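Local atomic coordinates of fusolin (Unidentified entomopoxvirus, PDB entry 4OW5), a protein that crystallises in vivo into viral spindles that enhance virulence, and probably binds and oxidatively cleaves chitin as a lytic polysaccharide monooxygenase. Residues F148-I153 / Y212-R217; G2-P7 / F136-T141; P7-R12 / F225-D230; Y91-H96 / D163-Q168. All coordinates share one frame; numbering follows the deposited sequence.

Interaction 1 of 4, residues F148-I153 / Y212-R217; sequences FFEIYI and YVRWQR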
# COMPACT_ATOMS: atom_id res chain seq x y z
N PHE A 148 -16.32 -16.45 25.34
CA PHE A 148 -15.67 -15.14 25.29
C PHE A 148 -14.86 -15.03 24.01
O PHE A 148 -14.56 -16.03 23.34
CB PHE A 148 -14.77 -14.91 26.53
CG PHE A 148 -13.51 -15.74 26.62
CD1 PHE A 148 -13.51 -16.96 27.27
CD2 PHE A 148 -12.31 -15.26 26.10
CE1 PHE A 148 -12.33 -17.69 27.40
CE2 PHE A 148 -11.15 -16.04 26.19
CZ PHE A 148 -11.16 -17.21 26.90
N PHE A 149 -14.48 -13.81 23.69
CA PHE A 149 -13.68 -13.53 22.49
C PHE A 149 -12.40 -12.86 22.83
O PHE A 149 -12.30 -12.16 23.84
CB PHE A 149 -14.44 -12.60 21.53
CG PHE A 149 -15.55 -13.25 20.76
CD1 PHE A 149 -16.79 -13.46 21.35
CD2 PHE A 149 -15.39 -13.59 19.43
CE1 PHE A 149 -17.82 -14.06 20.64
CE2 PHE A 149 -16.42 -14.18 18.72
CZ PHE A 149 -17.61 -14.45 19.34
N GLU A 150 -11.42 -13.05 21.96
CA GLU A 150 -10.18 -12.31 21.97
C GLU A 150 -9.94 -11.88 20.56
O GLU A 150 -10.17 -12.67 19.65
CB GLU A 150 -9.00 -13.10 22.50
CG GLU A 150 -9.17 -13.50 23.93
CD GLU A 150 -7.99 -14.25 24.51
OE1 GLU A 150 -7.39 -15.05 23.76
OE2 GLU A 150 -7.69 -14.07 25.71
N ILE A 151 -9.55 -10.62 20.36
CA ILE A 151 -9.26 -10.09 19.03
C ILE A 151 -7.86 -9.54 19.08
O ILE A 151 -7.51 -8.83 20.04
CB ILE A 151 -10.30 -9.05 18.55
CG1 ILE A 151 -11.74 -9.60 18.67
CG2 ILE A 151 -9.97 -8.56 17.12
CD1 ILE A 151 -12.84 -8.57 18.27
N TYR A 152 -7.07 -9.88 18.06
CA TYR A 152 -5.70 -9.46 17.89
C TYR A 152 -5.49 -8.77 16.57
O TYR A 152 -6.19 -9.07 15.61
CB TYR A 152 -4.75 -10.65 17.96
CG TYR A 152 -4.82 -11.43 19.25
CD1 TYR A 152 -3.89 -11.22 20.26
CD2 TYR A 152 -5.78 -12.41 19.44
CE1 TYR A 152 -3.93 -11.94 21.44
CE2 TYR A 152 -5.83 -13.15 20.62
CZ TYR A 152 -4.92 -12.89 21.63
OH TYR A 152 -4.92 -13.59 22.80
N ILE A 153 -4.48 -7.91 16.50
CA ILE A 153 -4.05 -7.23 15.28
C ILE A 153 -2.56 -7.50 15.09
O ILE A 153 -1.79 -7.50 16.07
CB ILE A 153 -4.37 -5.70 15.25
CG1 ILE A 153 -4.01 -5.12 13.86
CG2 ILE A 153 -3.60 -4.93 16.35
CD1 ILE A 153 -4.49 -3.74 13.63
N TYR A 212 -6.90 -11.26 14.03
CA TYR A 212 -7.04 -12.64 14.48
C TYR A 212 -8.11 -12.70 15.57
O TYR A 212 -8.04 -11.95 16.53
CB TYR A 212 -5.72 -13.16 14.99
CG TYR A 212 -5.61 -14.67 15.10
CD1 TYR A 212 -5.90 -15.49 14.02
CD2 TYR A 212 -5.22 -15.27 16.30
CE1 TYR A 212 -5.77 -16.87 14.11
CE2 TYR A 212 -5.03 -16.64 16.38
CZ TYR A 212 -5.33 -17.44 15.29
OH TYR A 212 -5.07 -18.78 15.38
N VAL A 213 -9.13 -13.52 15.37
CA VAL A 213 -10.27 -13.64 16.30
C VAL A 213 -10.32 -15.05 16.85
O VAL A 213 -10.36 -16.03 16.09
CB VAL A 213 -11.60 -13.28 15.62
CG1 VAL A 213 -12.78 -13.46 16.58
CG2 VAL A 213 -11.58 -11.86 15.09
N ARG A 214 -10.40 -15.12 18.17
CA ARG A 214 -10.54 -16.33 18.94
C ARG A 214 -11.90 -16.31 19.63
O ARG A 214 -12.19 -15.36 20.35
CB ARG A 214 -9.45 -16.41 19.99
CG ARG A 214 -9.54 -17.68 20.83
CD ARG A 214 -8.54 -17.63 21.94
NE ARG A 214 -8.62 -18.81 22.80
CZ ARG A 214 -8.25 -18.85 24.08
NH1 ARG A 214 -7.77 -17.77 24.68
NH2 ARG A 214 -8.34 -19.98 24.76
N TRP A 215 -12.73 -17.31 19.40
CA TRP A 215 -14.04 -17.48 20.05
C TRP A 215 -13.90 -18.72 20.91
O TRP A 215 -13.78 -19.82 20.38
CB TRP A 215 -15.20 -17.58 19.06
CG TRP A 215 -16.52 -17.83 19.73
CD1 TRP A 215 -16.96 -17.33 20.92
CD2 TRP A 215 -17.61 -18.60 19.20
NE1 TRP A 215 -18.23 -17.76 21.18
CE2 TRP A 215 -18.66 -18.55 20.14
CE3 TRP A 215 -17.80 -19.33 18.02
CZ2 TRP A 215 -19.87 -19.22 19.95
CZ3 TRP A 215 -19.00 -20.01 17.84
CH2 TRP A 215 -20.02 -19.96 18.80
N GLN A 216 -13.76 -18.53 22.21
CA GLN A 216 -13.47 -19.61 23.13
C GLN A 216 -14.67 -19.95 23.99
O GLN A 216 -15.21 -19.10 24.66
CB GLN A 216 -12.29 -19.19 24.03
CG GLN A 216 -11.87 -20.23 25.09
CD GLN A 216 -11.44 -21.54 24.49
OE1 GLN A 216 -10.50 -21.61 23.68
NE2 GLN A 216 -12.07 -22.63 24.90
N ARG A 217 -15.06 -21.22 23.98
CA ARG A 217 -16.11 -21.73 24.85
C ARG A 217 -15.57 -21.86 26.27
O ARG A 217 -14.48 -22.39 26.49
CB ARG A 217 -16.63 -23.08 24.36
CG ARG A 217 -17.26 -23.02 22.99
CD ARG A 217 -17.90 -24.34 22.61
NE ARG A 217 -19.04 -24.66 23.47
CZ ARG A 217 -19.75 -25.77 23.39
NH1 ARG A 217 -19.46 -26.69 22.48
NH2 ARG A 217 -20.78 -25.96 24.20
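Phe-148 to Tyr-152 pair antiparallel with Tyr-212 to Gln-216, the two strand axes 4.7 Å apart at closest approach, and the hydrogen-bonded pairs are Phe-148 with Gln-216, Glu-150 with Arg-214 and Tyr-152 with Tyr-212. On the face that carries Phe-149, Ile-151, Val-213 and Trp-215, the Phe-149 ring lies in an offset stack on the five-membered ring of Trp-215, planes 11° apart, with Phe-149 CZ 3.3 Å from Trp-215 CD1. Val-213 CG1 comes up to the edge of the same phenyl ring. Phe-138 and Tyr-196 join this aromatic group, while Trp-215 NE1 bonds to Ser-147 OG.

The other face is mixed. Arg-214 runs extended, CG anti to the backbone N (chi1 -179°), alongside Glu-150, and its NH1 forms a salt bridge with Glu-150 OE1 at 2.9 Å. OE1 lies in the guanidinium plane, but NH1 reaches it from above the carboxylate plane, 58° out. Arg-214 NH2 turns to Gln-216 OE1 and to the carbonyl of Tyr-77. Gln-216 CB sits over the Phe-148 ring, 3.8 Å from its centroid, a CH-pi contact.

The Trp-215 side chain comes within about 4 Å of that of His-144 and about 6 Å of that of His-1, residues seen to bind copper or zinc in this protein, although no metal is bound to this chain; the indole side of the stack thus lies next to the metal-binding histidines of the monooxygenase fold. On the opposite face of the sheet, Arg-214 and Glu-150 probably offset each other's charge in a buried setting, and the second grip on NH2 probably helps fix the guanidinium's rotation.

Interaction 2 of 4, residues G2-P7 / F136-T141; sequences GYITFP and FEFCPT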
# COMPACT_ATOMS: atom_id res chain seq x y z
N GLY A 2 -18.81 -21.40 13.91
CA GLY A 2 -19.00 -20.09 13.32
C GLY A 2 -17.74 -19.53 12.72
O GLY A 2 -16.69 -20.18 12.72
N TYR A 3 -17.87 -18.33 12.18
CA TYR A 3 -16.82 -17.62 11.49
C TYR A 3 -17.07 -16.10 11.53
O TYR A 3 -18.20 -15.65 11.78
CB TYR A 3 -16.67 -18.11 10.03
CG TYR A 3 -17.98 -18.29 9.30
CD1 TYR A 3 -18.77 -17.20 8.96
CD2 TYR A 3 -18.50 -19.57 9.05
CE1 TYR A 3 -20.05 -17.36 8.44
CE2 TYR A 3 -19.75 -19.74 8.45
CZ TYR A 3 -20.52 -18.63 8.17
OH TYR A 3 -21.75 -18.71 7.56
N ILE A 4 -16.02 -15.33 11.30
CA ILE A 4 -16.10 -13.87 11.23
C ILE A 4 -16.77 -13.53 9.91
O ILE A 4 -16.30 -14.01 8.89
CB ILE A 4 -14.75 -13.10 11.32
CG1 ILE A 4 -13.72 -13.71 12.27
CG2 ILE A 4 -15.01 -11.62 11.66
CD1 ILE A 4 -12.25 -13.23 11.89
N THR A 5 -17.85 -12.71 9.94
CA THR A 5 -18.52 -12.25 8.72
C THR A 5 -18.13 -10.82 8.45
O THR A 5 -18.16 -10.41 7.30
CB THR A 5 -20.00 -12.43 8.74
OG1 THR A 5 -20.52 -11.96 9.98
CG2 THR A 5 -20.38 -13.87 8.46
N PHE A 6 -17.75 -10.05 9.45
CA PHE A 6 -17.26 -8.68 9.18
C PHE A 6 -16.18 -8.30 10.17
O PHE A 6 -16.50 -8.21 11.35
CB PHE A 6 -18.37 -7.61 9.22
CG PHE A 6 -17.81 -6.31 8.70
CD1 PHE A 6 -17.43 -6.18 7.37
CD2 PHE A 6 -17.50 -5.27 9.57
CE1 PHE A 6 -16.74 -5.07 6.93
CE2 PHE A 6 -16.89 -4.10 9.10
CZ PHE A 6 -16.53 -4.01 7.77
N PRO A 7 -14.92 -8.03 9.73
CA PRO A 7 -14.39 -8.20 8.35
C PRO A 7 -14.38 -9.69 8.01
O PRO A 7 -14.02 -10.48 8.87
CB PRO A 7 -12.96 -7.62 8.42
CG PRO A 7 -12.74 -7.14 9.79
CD PRO A 7 -13.86 -7.65 10.68
N PHE A 136 -17.38 -5.32 14.55
CA PHE A 136 -17.18 -6.73 14.28
C PHE A 136 -18.50 -7.46 14.27
O PHE A 136 -19.35 -7.20 15.12
CB PHE A 136 -16.27 -7.40 15.34
CG PHE A 136 -14.80 -7.20 15.11
CD1 PHE A 136 -14.06 -8.11 14.39
CD2 PHE A 136 -14.14 -6.10 15.65
CE1 PHE A 136 -12.70 -7.95 14.20
CE2 PHE A 136 -12.77 -5.92 15.44
CZ PHE A 136 -12.06 -6.86 14.74
N GLU A 137 -18.66 -8.39 13.33
CA GLU A 137 -19.80 -9.30 13.29
C GLU A 137 -19.25 -10.71 13.18
O GLU A 137 -18.47 -11.02 12.26
CB GLU A 137 -20.78 -8.98 12.14
CG GLU A 137 -22.08 -9.76 12.27
CD GLU A 137 -23.03 -9.69 11.09
OE1 GLU A 137 -22.60 -10.05 9.97
OE2 GLU A 137 -24.22 -9.37 11.30
N PHE A 138 -19.53 -11.53 14.18
CA PHE A 138 -19.16 -12.93 14.19
C PHE A 138 -20.46 -13.74 14.08
O PHE A 138 -21.41 -13.52 14.85
CB PHE A 138 -18.35 -13.27 15.44
CG PHE A 138 -17.72 -14.63 15.36
CD1 PHE A 138 -18.42 -15.76 15.75
CD2 PHE A 138 -16.43 -14.79 14.87
CE1 PHE A 138 -17.86 -17.03 15.61
CE2 PHE A 138 -15.85 -16.06 14.80
CZ PHE A 138 -16.58 -17.17 15.15
N CYS A 139 -20.50 -14.63 13.11
CA CYS A 139 -21.65 -15.42 12.71
C CYS A 139 -21.61 -16.80 13.35
O CYS A 139 -20.85 -17.66 12.88
CB CYS A 139 -21.68 -15.50 11.19
SG CYS A 139 -23.10 -16.37 10.49
N PRO A 140 -22.43 -17.08 14.40
CA PRO A 140 -22.43 -18.43 14.98
C PRO A 140 -23.39 -19.31 14.20
O PRO A 140 -24.57 -18.99 14.12
CB PRO A 140 -22.90 -18.19 16.40
CG PRO A 140 -23.85 -17.01 16.28
CD PRO A 140 -23.40 -16.20 15.09
N THR A 141 -22.90 -20.38 13.59
CA THR A 141 -23.78 -21.31 12.91
C THR A 141 -24.44 -22.23 13.97
O THR A 141 -25.50 -22.79 13.71
CB THR A 141 -23.04 -22.07 11.83
OG1 THR A 141 -22.01 -22.85 12.41
CG2 THR A 141 -22.45 -21.14 10.78
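The Phe-138 ring lies beneath the backbone of Gly-2 to Ile-4, with Tyr-3 O 3.6 Å above the plane and over its centre. Tyr-3 turns its own ring the other way: Cys-139 O is over one face, Thr-5 CG2 is at the edge, and Cys-139 SG approaches obliquely, 4.7 Å from the centroid. Strand 2-6 is an outer strand, within this chain, of an antiparallel sheet in the fibronectin-type beta-sandwich core of the monooxygenase, and a classic beta bulge shifts its register against strand 131-140 by one residue. At the bulge Thr-5 N and Phe-6 N both donate to Glu-137 O, at 2.9 Å for Thr-5 N.

The Thr-5 hydroxyl, set between backbone N and carbonyl carbon (chi1 47°), gives its hydrogen to Glu-137 OE1 from the anti side. Glu-137 is also held by Ser-187 OG and Gln-188 N, so this carboxylate has partners at both oxygens. Cys-139 is in a disulfide with Cys-189. Tyr-348 of the second subunit packs against Phe-6 and Glu-137. Beyond the bulge, Pro-7, behind a cis peptide bond, lays its CD 3.7 Å from Phe-136 CE1. Thr-5 CG2 and Cys-139 CB, 3.4 Å apart, are closer than usual for two carbons.

Interaction 3 of 4, residues P7-R12 / F225-D230; sequences PIARQR and FYNCAD. With EDO (1,2-ethanediol), chain F; EDO (1,2-ethanediol), chain H.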
# COMPACT_ATOMS: atom_id res chain seq x y z
N PRO A 7 -14.92 -8.03 9.73
CA PRO A 7 -14.39 -8.20 8.35
C PRO A 7 -14.38 -9.69 8.01
O PRO A 7 -14.02 -10.48 8.87
CB PRO A 7 -12.96 -7.62 8.42
CG PRO A 7 -12.74 -7.14 9.79
CD PRO A 7 -13.86 -7.65 10.68
N ILE A 8 -14.77 -10.05 6.81
CA ILE A 8 -14.94 -11.46 6.43
C ILE A 8 -13.68 -12.27 6.70
O ILE A 8 -12.57 -11.83 6.38
CB ILE A 8 -15.43 -11.61 4.97
CG1 ILE A 8 -15.90 -13.05 4.70
CG2 ILE A 8 -14.42 -11.15 3.92
CD1 ILE A 8 -16.65 -13.25 3.34
N ALA A 9 -13.84 -13.44 7.37
CA ALA A 9 -12.70 -14.29 7.68
C ALA A 9 -12.11 -14.83 6.36
O ALA A 9 -12.85 -15.05 5.39
CB ALA A 9 -13.10 -15.44 8.57
N ARG A 10 -10.81 -15.07 6.34
CA ARG A 10 -10.09 -15.57 5.15
C ARG A 10 -10.73 -16.83 4.57
O ARG A 10 -10.97 -16.90 3.36
CB ARG A 10 -8.63 -15.87 5.52
CG ARG A 10 -7.77 -16.22 4.35
CD ARG A 10 -6.37 -16.51 4.83
NE ARG A 10 -5.66 -15.28 5.18
CZ ARG A 10 -4.39 -15.24 5.56
NH1 ARG A 10 -3.68 -16.36 5.63
NH2 ARG A 10 -3.80 -14.08 5.83
N GLN A 11 -10.93 -17.84 5.42
CA GLN A 11 -11.49 -19.10 4.97
C GLN A 11 -12.96 -18.96 4.57
O GLN A 11 -13.43 -19.72 3.72
CB GLN A 11 -11.30 -20.22 5.99
CG GLN A 11 -12.30 -20.32 7.13
CD GLN A 11 -12.34 -19.14 8.05
OE1 GLN A 11 -11.40 -18.38 8.18
NE2 GLN A 11 -13.40 -19.03 8.79
N ARG A 12 -13.69 -18.07 5.22
CA ARG A 12 -15.08 -17.80 4.88
C ARG A 12 -15.18 -17.16 3.48
O ARG A 12 -16.03 -17.56 2.70
CB ARG A 12 -15.73 -16.86 5.93
CG ARG A 12 -17.18 -16.49 5.62
CD ARG A 12 -18.08 -17.68 5.39
NE ARG A 12 -19.43 -17.26 5.03
CZ ARG A 12 -20.40 -18.08 4.64
NH1 ARG A 12 -20.19 -19.40 4.57
NH2 ARG A 12 -21.58 -17.60 4.30
N PHE A 225 -12.57 -21.45 18.46
CA PHE A 225 -12.57 -21.16 17.04
C PHE A 225 -11.59 -19.99 16.79
O PHE A 225 -11.60 -18.98 17.52
CB PHE A 225 -13.97 -20.84 16.53
CG PHE A 225 -14.93 -21.97 16.79
CD1 PHE A 225 -15.52 -22.11 18.04
CD2 PHE A 225 -15.18 -22.93 15.83
CE1 PHE A 225 -16.33 -23.21 18.32
CE2 PHE A 225 -15.93 -24.05 16.13
CZ PHE A 225 -16.48 -24.20 17.38
N TYR A 226 -10.73 -20.17 15.82
CA TYR A 226 -9.68 -19.22 15.48
C TYR A 226 -9.77 -18.85 14.00
O TYR A 226 -9.71 -19.73 13.14
CB TYR A 226 -8.31 -19.81 15.79
CG TYR A 226 -8.12 -20.25 17.23
CD1 TYR A 226 -7.39 -19.48 18.12
CD2 TYR A 226 -8.66 -21.44 17.69
CE1 TYR A 226 -7.20 -19.88 19.45
CE2 TYR A 226 -8.48 -21.86 19.01
CZ TYR A 226 -7.77 -21.06 19.90
OH TYR A 226 -7.70 -21.42 21.21
N ASN A 227 -9.91 -17.56 13.69
CA ASN A 227 -10.00 -17.09 12.30
C ASN A 227 -9.13 -15.88 12.03
O ASN A 227 -9.15 -14.93 12.82
CB ASN A 227 -11.43 -16.67 11.96
CG ASN A 227 -12.52 -17.69 11.82
OD1 ASN A 227 -13.59 -17.32 11.38
ND2 ASN A 227 -12.30 -18.97 12.02
N CYS A 228 -8.47 -15.88 10.86
CA CYS A 228 -7.74 -14.75 10.31
C CYS A 228 -8.65 -13.96 9.41
O CYS A 228 -9.39 -14.55 8.64
CB CYS A 228 -6.51 -15.23 9.53
SG CYS A 228 -5.25 -15.98 10.56
N ALA A 229 -8.58 -12.64 9.49
CA ALA A 229 -9.29 -11.73 8.58
C ALA A 229 -8.27 -10.74 8.02
O ALA A 229 -7.55 -10.10 8.78
CB ALA A 229 -10.39 -11.02 9.30
N ASP A 230 -8.22 -10.62 6.70
CA ASP A 230 -7.32 -9.72 5.98
C ASP A 230 -7.99 -8.36 5.79
O ASP A 230 -9.15 -8.28 5.37
CB ASP A 230 -6.93 -10.33 4.64
CG ASP A 230 -6.27 -11.69 4.81
OD1 ASP A 230 -5.14 -11.75 5.38
OD2 ASP A 230 -6.89 -12.71 4.38
C1 EDO F . -21.96 -13.79 3.02
O1 EDO F . -22.65 -14.68 3.88
C2 EDO F . -20.42 -13.92 3.24
O2 EDO F . -20.14 -14.38 4.56
C1 EDO H . -0.93 -16.92 7.77
O1 EDO H . 0.01 -17.64 8.48
C2 EDO H . -0.44 -16.51 6.38
O2 EDO H . -1.14 -15.32 6.10
O HOH W 1 -11.56 -9.42 5.55
O HOH W 2 -10.05 -12.21 5.18
O HOH W 3 -8.65 -18.19 9.22
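Arg-10 and Asp-230 make the tight part of this contact. The guanidinium takes the carboxylate side-on in a salt bridge, Arg-10 NE to Asp-230 OD2 at 3.0 Å and Arg-10 NH2 to Asp-230 OD1 at 2.7 Å, each oxygen using its syn lone pair, with the two planes only 11° apart. The bend at chi3 (-75°) swings the guanidinium round to Asp-230, while Cys-228 CB lies over one of its faces. Trp-117 adds a cation-pi contact. Nearby, Arg-10 N donates almost straight to Cys-228 O at 2.8 Å, and Ala-229 CB rests against the carbonyls of Pro-7 and Ile-8.

Behind the salt bridge water takes over, and the link is looser: two waters join Ile-8 O to the backbone of Asp-230, one through its O and the other through its N; a third connects Gln-11 OE1 to Cys-228 N. Gln-11 NE2 reaches Asn-227 OD1 at 3.1 Å from well above the carbonyl plane, and it also bonds to Asp-66 O. Ethanediol molecules, probably from the crystallisation liquor, lie at the edges of the Arg-10 and Arg-12 guanidinium groups. In this corner of the monooxygenase fold, Ala-9 takes the N-cap position of helix 10-17, whose first turn is held against strand 223-234 of the beta-sandwich core.

Interaction 4 of 4, residues Y91-H96 / D163-Q168; sequences YLCAAH and DQVTWQ. With EDO (1,2-ethanediol), chain H.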
# COMPACT_ATOMS: atom_id res chain seq x y z
N TYR A 91 0.49 -22.53 12.46
CA TYR A 91 -0.62 -22.68 11.50
C TYR A 91 -1.87 -22.01 12.10
O TYR A 91 -2.94 -22.61 12.23
CB TYR A 91 -0.86 -24.14 11.16
CG TYR A 91 0.24 -24.75 10.32
CD1 TYR A 91 0.46 -24.32 9.03
CD2 TYR A 91 1.11 -25.69 10.86
CE1 TYR A 91 1.44 -24.91 8.23
CE2 TYR A 91 2.17 -26.20 10.10
CZ TYR A 91 2.30 -25.84 8.77
OH TYR A 91 3.25 -26.40 7.96
N LEU A 92 -1.69 -20.75 12.52
CA LEU A 92 -2.72 -20.00 13.20
C LEU A 92 -3.99 -19.79 12.36
O LEU A 92 -5.07 -19.83 12.93
CB LEU A 92 -2.19 -18.63 13.68
CG LEU A 92 -1.58 -18.61 15.09
CD1 LEU A 92 -0.30 -19.44 15.14
CD2 LEU A 92 -1.31 -17.18 15.53
N CYS A 93 -3.88 -19.54 11.03
CA CYS A 93 -5.08 -19.32 10.24
C CYS A 93 -5.82 -20.63 9.94
O CYS A 93 -6.95 -20.57 9.47
CB CYS A 93 -4.75 -18.56 8.95
SG CYS A 93 -4.01 -16.92 9.23
N ALA A 94 -5.16 -21.80 10.16
CA ALA A 94 -5.76 -23.12 10.03
C ALA A 94 -6.28 -23.63 11.38
O ALA A 94 -6.77 -24.76 11.44
CB ALA A 94 -4.73 -24.08 9.51
N ALA A 95 -6.12 -22.85 12.48
CA ALA A 95 -6.39 -23.27 13.86
C ALA A 95 -5.62 -24.58 14.18
O ALA A 95 -6.12 -25.47 14.87
CB ALA A 95 -7.87 -23.43 14.08
N HIS A 96 -4.37 -24.68 13.67
CA HIS A 96 -3.48 -25.82 13.87
C HIS A 96 -4.10 -27.17 13.42
O HIS A 96 -3.82 -28.20 14.03
CB HIS A 96 -3.00 -25.89 15.35
CG HIS A 96 -1.81 -26.78 15.57
ND1 HIS A 96 -1.87 -27.89 16.41
CD2 HIS A 96 -0.59 -26.74 14.99
CE1 HIS A 96 -0.68 -28.47 16.34
NE2 HIS A 96 0.13 -27.82 15.50
N ASP A 163 4.99 -13.53 5.17
CA ASP A 163 5.03 -14.09 6.51
C ASP A 163 3.87 -14.97 6.86
O ASP A 163 2.73 -14.65 6.52
CB ASP A 163 4.97 -12.98 7.54
CG ASP A 163 6.02 -11.91 7.45
OD1 ASP A 163 7.15 -12.22 6.97
OD2 ASP A 163 5.81 -10.83 8.06
N GLN A 164 4.13 -15.95 7.72
CA GLN A 164 3.09 -16.71 8.39
C GLN A 164 2.72 -15.86 9.58
O GLN A 164 3.60 -15.18 10.09
CB GLN A 164 3.53 -18.11 8.86
CG GLN A 164 3.24 -19.24 7.90
CD GLN A 164 4.13 -19.17 6.72
OE1 GLN A 164 5.37 -19.26 6.85
NE2 GLN A 164 3.54 -19.01 5.54
N VAL A 165 1.47 -15.91 10.03
CA VAL A 165 1.02 -15.19 11.22
C VAL A 165 1.46 -16.01 12.43
O VAL A 165 1.21 -17.22 12.46
CB VAL A 165 -0.55 -15.01 11.20
CG1 VAL A 165 -1.05 -14.54 12.56
CG2 VAL A 165 -0.99 -14.04 10.11
N THR A 166 2.05 -15.38 13.44
CA THR A 166 2.50 -16.03 14.67
C THR A 166 2.04 -15.24 15.89
O THR A 166 1.80 -14.04 15.78
CB THR A 166 4.05 -16.17 14.68
OG1 THR A 166 4.62 -14.87 14.75
CG2 THR A 166 4.59 -16.93 13.46
N TRP A 167 2.00 -15.88 17.07
CA TRP A 167 1.59 -15.21 18.30
C TRP A 167 2.55 -14.04 18.63
O TRP A 167 2.08 -12.99 19.08
CB TRP A 167 1.45 -16.18 19.48
CG TRP A 167 0.29 -17.12 19.37
CD1 TRP A 167 0.33 -18.45 19.06
CD2 TRP A 167 -1.09 -16.79 19.58
NE1 TRP A 167 -0.94 -18.97 19.08
CE2 TRP A 167 -1.83 -17.97 19.36
CE3 TRP A 167 -1.78 -15.60 19.79
CZ2 TRP A 167 -3.22 -18.02 19.49
CZ3 TRP A 167 -3.16 -15.65 19.91
CH2 TRP A 167 -3.86 -16.85 19.81
N GLN A 168 3.85 -14.14 18.25
CA GLN A 168 4.81 -13.06 18.51
C GLN A 168 4.55 -11.84 17.62
O GLN A 168 5.07 -10.78 17.93
CB GLN A 168 6.27 -13.55 18.36
CG GLN A 168 6.64 -14.57 19.43
CD GLN A 168 6.58 -15.99 18.89
OE1 GLN A 168 5.74 -16.33 18.04
NE2 GLN A 168 7.47 -16.84 19.35
C1 EDO H . -0.93 -16.92 7.77
O1 EDO H . 0.01 -17.64 8.48
C2 EDO H . -0.44 -16.51 6.38
O2 EDO H . -1.14 -15.32 6.10
O HOH W 4 0.59 -19.42 11.06
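One water ties the two loops together: it takes a hydrogen bond from Leu-92 N at 3.0 Å and gives one to Val-165 O at 2.7 Å. Beside it, an ethanediol, probably from the crystallisation liquor, accepts from Val-165 N through O1 at 2.7 Å, and its C1 touches Cys-93 SG. Across the segments no direct hydrogen bond forms, so the water and side-chain packing carry this meeting of two loops on the flank of the monooxygenase's beta-sandwich: one follows helix 80-87, the other precedes strand 170-176.

Leu-92 is the apolar centre. Leu-92 CD1 lies 3.8 Å from Val-165 O, and the CD2 methyl bears on both Val-165 CG1 and the Trp-167 indole. Trp-167 keeps CG beside its backbone N (chi1 -70°), which brings one indole face under that methyl; its NE1 bonds to Val-88 O, and its ring meets Tyr-152 and Tyr-212 edge-to-face. Tyr-212 OH in turn bonds to Leu-92 O, joining this loop to the sheet. Cys-93, whose SG is 4.3 Å from Val-165 CG2, belongs to the disulfide with Cys-228. Leu-92 CD2 stands 3.9 Å from the centroid of the Trp-167 five-membered ring, only 5° off its normal.

How the interactions relate
From the N terminus, strand 2-6 is paired by interaction 2 with strand 131-140, closing a loop of 128 residues that holds most of the helices. Just after it, helix 10-17 begins, and interaction 3 closes a far longer loop onto strand 223-234, inside which interactions 1 and 4 are nested. Interactions 2 and 3 share Pro-7 and cross. Interaction 4 crosses both interactions 1 and 2, while interactions 2 and 1 stand in series. The two sheets meet where Phe-138 and Ile-4 pack on Phe-149, Trp-215 and Val-213. The Cys-93 to Cys-228 disulfide fastens the loop of interaction 4 to interaction 3.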